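Local coordinates for protein aminoglycoside-O-phosphotransferase VIII (Streptomyces rimosus, PDB 4H05) that probably transfers the gamma-phosphate of ATP to the 3'-hydroxyl of aminoglycoside antibiotics with the help of magnesium, giving Streptomyces rimosus a means of resistance, at residues Ala172-Thr177 / Tyr266-Glu271; Asp218-Leu223 / Glu260-Phe265. One frame throughout, in Å; residues are numbered along the deposited sequence.

Contact 1. Residues Ala172-Thr177 / Tyr266-Glu271; sequences AELERT and YRLLDE
Leu174 and Leu268 meet between two helix segments that run roughly antiparallel, their short axes 10.1 Å apart and 148° between directions. Followed outward, Leu174 starts with CB at the flank of the Leu268 methyl CD2, and then forks over the second helix. Its CD1 branch comes against the CD1 methyl of Leu269 at 4.1 Å. The CD2 branch makes the closer contacts: it reaches CD2 of Leu268 at 3.9 Å and lies equally close to the backbone CA of Leu269. Branched, wholly apolar leucines suit this place, since the fork of Leu174 lets CD1 and CD2 meet different parts of the opposite helix, while Leu268 works through CD2.

Leu268 answers from its own side. Its CG is anti to the backbone N (chi1 168°), which carries CD2 across to the 172-177 backbone, 3.6 Å from Leu174 CA. The same methyl crosses the aliphatic part of Glu173, touching CG at 3.9 Å, so the side chain of this acidic residue meets the leucine through its hydrocarbon. Its carboxylate is turned to Arg176, whose NH2 meets the syn side of OE2 at 2.7 Å in a salt bridge on the same helix. Thr177 N and OG1 both donate to Glu173 O, OG1 at 2.7 Å from above the carbonyl plane, which gives the hydroxyl a partner although it borders the Leu268 methyl.

Helix 137-150 packs on the same leucines, with Val141 and Ala144 against Leu174 and Thr140 against Leu269, in the C-terminal helical lobe of the kinase-like fold.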
# COMPACT_ATOMS: atom_id res chain seq x y z
N ALA A 172 -1.63 -22.78 7.58
CA ALA A 172 -0.58 -23.80 7.93
C ALA A 172 0.78 -23.39 7.27
O ALA A 172 1.84 -23.47 7.89
CB ALA A 172 -0.97 -25.24 7.51
N GLU A 173 0.74 -22.96 6.01
CA GLU A 173 2.01 -22.72 5.29
C GLU A 173 2.67 -21.51 5.93
O GLU A 173 3.83 -21.50 6.23
CB GLU A 173 1.76 -22.57 3.78
CG GLU A 173 3.03 -22.52 2.90
CD GLU A 173 3.85 -23.78 2.99
OE1 GLU A 173 3.28 -24.80 3.35
OE2 GLU A 173 5.07 -23.76 2.76
N LEU A 174 1.86 -20.53 6.25
CA LEU A 174 2.37 -19.27 6.86
C LEU A 174 3.06 -19.50 8.21
O LEU A 174 4.20 -19.09 8.39
CB LEU A 174 1.18 -18.37 7.05
CG LEU A 174 1.21 -16.86 6.97
CD1 LEU A 174 0.81 -16.28 8.27
CD2 LEU A 174 2.43 -16.23 6.29
N GLU A 175 2.35 -20.20 9.12
CA GLU A 175 2.90 -20.62 10.44
C GLU A 175 4.15 -21.48 10.24
O GLU A 175 5.18 -21.31 10.92
CB GLU A 175 1.80 -21.31 11.31
CG GLU A 175 0.80 -20.38 12.04
CD GLU A 175 -0.53 -21.07 12.43
N ARG A 176 4.15 -22.35 9.24
CA ARG A 176 5.32 -23.22 9.05
C ARG A 176 6.57 -22.52 8.59
O ARG A 176 7.69 -22.81 9.03
CB ARG A 176 4.99 -24.34 8.05
CG ARG A 176 6.16 -25.30 7.80
CD ARG A 176 5.79 -26.43 6.83
NE ARG A 176 5.95 -26.01 5.43
CZ ARG A 176 7.13 -25.79 4.81
NH1 ARG A 176 8.29 -25.96 5.44
NH2 ARG A 176 7.14 -25.38 3.55
N THR A 177 6.40 -21.62 7.64
CA THR A 177 7.52 -20.83 7.11
C THR A 177 7.83 -19.54 7.84
O THR A 177 8.78 -18.88 7.49
CB THR A 177 7.28 -20.56 5.62
OG1 THR A 177 5.94 -20.04 5.41
CG2 THR A 177 7.40 -21.89 4.85
N TYR A 266 6.80 -13.11 2.62
CA TYR A 266 5.99 -11.88 2.64
C TYR A 266 5.07 -11.78 1.45
O TYR A 266 4.01 -11.16 1.53
CB TYR A 266 6.88 -10.63 2.90
CG TYR A 266 7.40 -10.58 4.36
CD1 TYR A 266 6.53 -10.27 5.40
CD2 TYR A 266 8.70 -10.89 4.68
CE1 TYR A 266 6.94 -10.28 6.69
CE2 TYR A 266 9.13 -10.90 6.03
CZ TYR A 266 8.21 -10.65 7.00
OH TYR A 266 8.55 -10.68 8.26
N ARG A 267 5.36 -12.51 0.37
CA ARG A 267 4.39 -12.68 -0.69
C ARG A 267 3.21 -13.54 -0.21
O ARG A 267 2.08 -13.29 -0.62
CB ARG A 267 4.99 -13.35 -1.96
CG ARG A 267 5.75 -12.48 -2.98
CD ARG A 267 6.00 -13.22 -4.35
NE ARG A 267 7.41 -13.45 -4.28
CZ ARG A 267 8.08 -14.57 -4.09
NH1 ARG A 267 7.53 -15.75 -4.16
NH2 ARG A 267 9.38 -14.45 -3.88
N LEU A 268 3.49 -14.58 0.57
CA LEU A 268 2.46 -15.46 1.11
C LEU A 268 1.62 -14.74 2.16
O LEU A 268 0.36 -14.75 2.14
CB LEU A 268 3.10 -16.73 1.74
CG LEU A 268 2.18 -17.58 2.58
CD1 LEU A 268 1.02 -18.19 1.76
CD2 LEU A 268 3.05 -18.63 3.34
N LEU A 269 2.30 -14.04 3.05
CA LEU A 269 1.50 -13.21 4.00
C LEU A 269 0.46 -12.32 3.33
O LEU A 269 -0.69 -12.13 3.84
CB LEU A 269 2.44 -12.38 4.88
CG LEU A 269 1.78 -11.50 5.94
CD1 LEU A 269 1.02 -12.38 6.94
CD2 LEU A 269 2.83 -10.58 6.61
N ASP A 270 0.86 -11.77 2.21
CA ASP A 270 0.04 -10.79 1.56
C ASP A 270 -1.20 -11.41 0.94
O ASP A 270 -2.17 -10.71 0.70
CB ASP A 270 0.82 -9.99 0.50
CG ASP A 270 0.11 -8.66 0.12
OD1 ASP A 270 -0.38 -7.91 1.01
OD2 ASP A 270 -0.03 -8.37 -1.08
N GLU A 271 -1.18 -12.71 0.66
CA GLU A 271 -2.34 -13.35 0.12
C GLU A 271 -3.51 -13.29 1.10
O GLU A 271 -4.64 -13.52 0.70
CB GLU A 271 -2.03 -14.81 -0.11
CG GLU A 271 -0.81 -15.08 -1.00
CD GLU A 271 -1.23 -15.47 -2.37
OE1 GLU A 271 -2.22 -14.84 -2.81
OE2 GLU A 271 -0.61 -16.40 -2.95

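Contact 2. Residues Asp218-Leu223 / Glu260-Phe265; sequences DRHSDL and EEKLAF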
# COMPACT_ATOMS: atom_id res chain seq x y z
N ASP A 218 9.60 -6.35 8.97
CA ASP A 218 10.80 -6.69 8.21
C ASP A 218 10.77 -5.91 6.96
O ASP A 218 9.79 -6.00 6.23
CB ASP A 218 10.77 -8.17 7.81
CG ASP A 218 12.14 -8.70 7.43
OD1 ASP A 218 12.64 -8.25 6.39
OD2 ASP A 218 12.69 -9.55 8.19
N ARG A 219 11.84 -5.22 6.65
CA ARG A 219 11.96 -4.62 5.33
C ARG A 219 11.55 -5.52 4.20
O ARG A 219 11.06 -5.01 3.17
CB ARG A 219 13.39 -4.13 5.07
CG ARG A 219 14.41 -5.27 4.87
CD ARG A 219 15.84 -4.83 4.83
NE ARG A 219 16.26 -4.27 6.09
CZ ARG A 219 16.62 -3.01 6.31
NH1 ARG A 219 16.63 -2.09 5.36
NH2 ARG A 219 16.98 -2.67 7.53
N HIS A 220 11.73 -6.84 4.31
CA HIS A 220 11.27 -7.74 3.21
C HIS A 220 9.78 -7.66 3.00
O HIS A 220 9.23 -8.02 1.94
CB HIS A 220 11.78 -9.19 3.40
CG HIS A 220 13.29 -9.30 3.31
ND1 HIS A 220 13.92 -9.73 2.17
CD2 HIS A 220 14.27 -8.95 4.18
CE1 HIS A 220 15.24 -9.64 2.35
NE2 HIS A 220 15.46 -9.23 3.58
N SER A 221 9.04 -7.15 3.98
CA SER A 221 7.59 -6.98 3.70
C SER A 221 7.34 -5.99 2.57
O SER A 221 6.25 -6.00 1.97
CB SER A 221 6.85 -6.46 4.95
OG SER A 221 7.51 -5.28 5.41
N ASP A 222 8.25 -5.03 2.38
CA ASP A 222 8.13 -4.05 1.29
C ASP A 222 8.78 -4.57 0.01
O ASP A 222 8.21 -4.47 -1.12
CB ASP A 222 8.71 -2.70 1.68
CG ASP A 222 7.77 -1.84 2.52
OD1 ASP A 222 6.58 -2.12 2.65
OD2 ASP A 222 8.29 -0.89 3.12
N LEU A 223 9.97 -5.16 0.19
CA LEU A 223 10.71 -5.72 -0.95
C LEU A 223 9.91 -6.78 -1.71
O LEU A 223 9.98 -6.84 -2.94
CB LEU A 223 12.03 -6.30 -0.47
CG LEU A 223 13.04 -5.25 0.02
CD1 LEU A 223 14.28 -5.83 0.68
CD2 LEU A 223 13.38 -4.34 -1.15
N GLU A 260 15.60 -14.67 -0.51
CA GLU A 260 14.51 -15.10 -1.34
C GLU A 260 13.43 -15.83 -0.45
O GLU A 260 12.25 -15.78 -0.77
CB GLU A 260 15.12 -16.01 -2.45
CG GLU A 260 14.83 -15.65 -3.91
CD GLU A 260 15.62 -14.49 -4.46
OE1 GLU A 260 16.84 -14.37 -4.16
OE2 GLU A 260 15.03 -13.70 -5.24
N GLU A 261 13.84 -16.42 0.66
CA GLU A 261 12.90 -17.10 1.56
C GLU A 261 11.95 -16.07 2.26
O GLU A 261 10.73 -16.31 2.35
CB GLU A 261 13.63 -17.94 2.61
CG GLU A 261 14.55 -19.07 2.08
CD GLU A 261 16.04 -18.67 1.74
OE1 GLU A 261 16.82 -19.62 1.50
OE2 GLU A 261 16.45 -17.45 1.68
N LYS A 262 12.51 -14.97 2.74
CA LYS A 262 11.71 -13.82 3.32
C LYS A 262 10.78 -13.24 2.24
O LYS A 262 9.61 -12.98 2.42
CB LYS A 262 12.64 -12.77 3.94
CG LYS A 262 13.26 -13.17 5.29
CD LYS A 262 14.30 -12.17 5.75
CE LYS A 262 14.55 -12.10 7.27
NZ LYS A 262 15.33 -10.87 7.71
N LEU A 263 11.26 -13.11 1.05
CA LEU A 263 10.34 -12.59 0.02
C LEU A 263 9.20 -13.55 -0.17
O LEU A 263 8.02 -13.16 -0.34
CB LEU A 263 11.08 -12.45 -1.31
CG LEU A 263 11.88 -11.23 -1.75
CD1 LEU A 263 12.17 -10.26 -0.65
CD2 LEU A 263 13.09 -11.59 -2.64
N ALA A 264 9.52 -14.83 -0.26
CA ALA A 264 8.48 -15.84 -0.43
C ALA A 264 7.46 -15.74 0.71
O ALA A 264 6.25 -15.69 0.45
CB ALA A 264 9.06 -17.24 -0.60
N PHE A 265 7.97 -15.54 1.93
CA PHE A 265 7.13 -15.47 3.09
C PHE A 265 6.27 -14.24 3.04
O PHE A 265 5.09 -14.33 3.28
CB PHE A 265 7.92 -15.45 4.39
CG PHE A 265 7.01 -15.34 5.59
CD1 PHE A 265 6.35 -16.44 6.08
CD2 PHE A 265 6.75 -14.11 6.15
CE1 PHE A 265 5.49 -16.35 7.13
CE2 PHE A 265 5.91 -13.98 7.23
CZ PHE A 265 5.25 -15.10 7.72
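Lys262 leaves its helix with CG anti to the carbonyl carbon (chi1 -75°) and an extended chain beyond, while His220, with chi1 -65°, sends its imidazole across that chain at about a right angle. This is a strand-turn-helix junction in the C-terminal lobe of the kinase-like aminoglycoside phosphotransferase fold: strand 215-218 ends at Asp218, helix 220-230 follows, and helix 260-270 packs against the turn.

The methylenes of Lys262 cover one face of the His220 ring. CB lies 3.6 Å from His220 CG, and CD sits 3.8 Å from the ring centroid, 23° off the normal, a CH-pi contact. Leu223 CD1 lies over the opposite face, towards the rim, and Leu263 CD1 comes in at the edge, near the ring plane. The same Leu263 methyl reaches Leu223 CB at 4.0 Å, closing the apolar side of the junction. A flat histidine fits between such neighbours, and a lysine is long enough to line the ring and still carry its charge beyond it.

That charge goes to Asp218. Lys262 NZ donates to the syn lone pair of OD2 at 3.0 Å, making a salt bridge that ties the turn to helix 260-270. Asp181 gives the ammonium a second carboxylate, and Asp183 N also donates to OD2, which probably favours an ionised Asp218. The other carboxylate oxygen makes a capping bond with His220 N, although its modelled place is less certain. Asp218 also holds the turn through its carbonyl: Ser221 N at 2.6 Å and Ser221 OG at 2.5 Å, both modelled short, hydrogen-bond to Asp218 O from opposite faces of its plane.

Contacts 1 and 2 share helix 260-270, using successive parts of it, and their centres are 11 Å apart. Phe265 and Tyr266 join them directly: Phe265 CE1 comes within 3.2 Å of Leu174 CD2, while Tyr266 OH lies 3.4 Å from Asp218 CB, and Tyr266 CB lies 3.6 Å from His220 O. The helix thus packs on helix 167-177 on one side and on the start of helix 220-230 on another. The predicted proton acceptor Asp190 is about 11 Å from Leu269, side chain to side chain. In contact 2's segment, Asp222 accepts from the backbone N of His188 and Gly189, just before Asp190, and so probably helps position that loop.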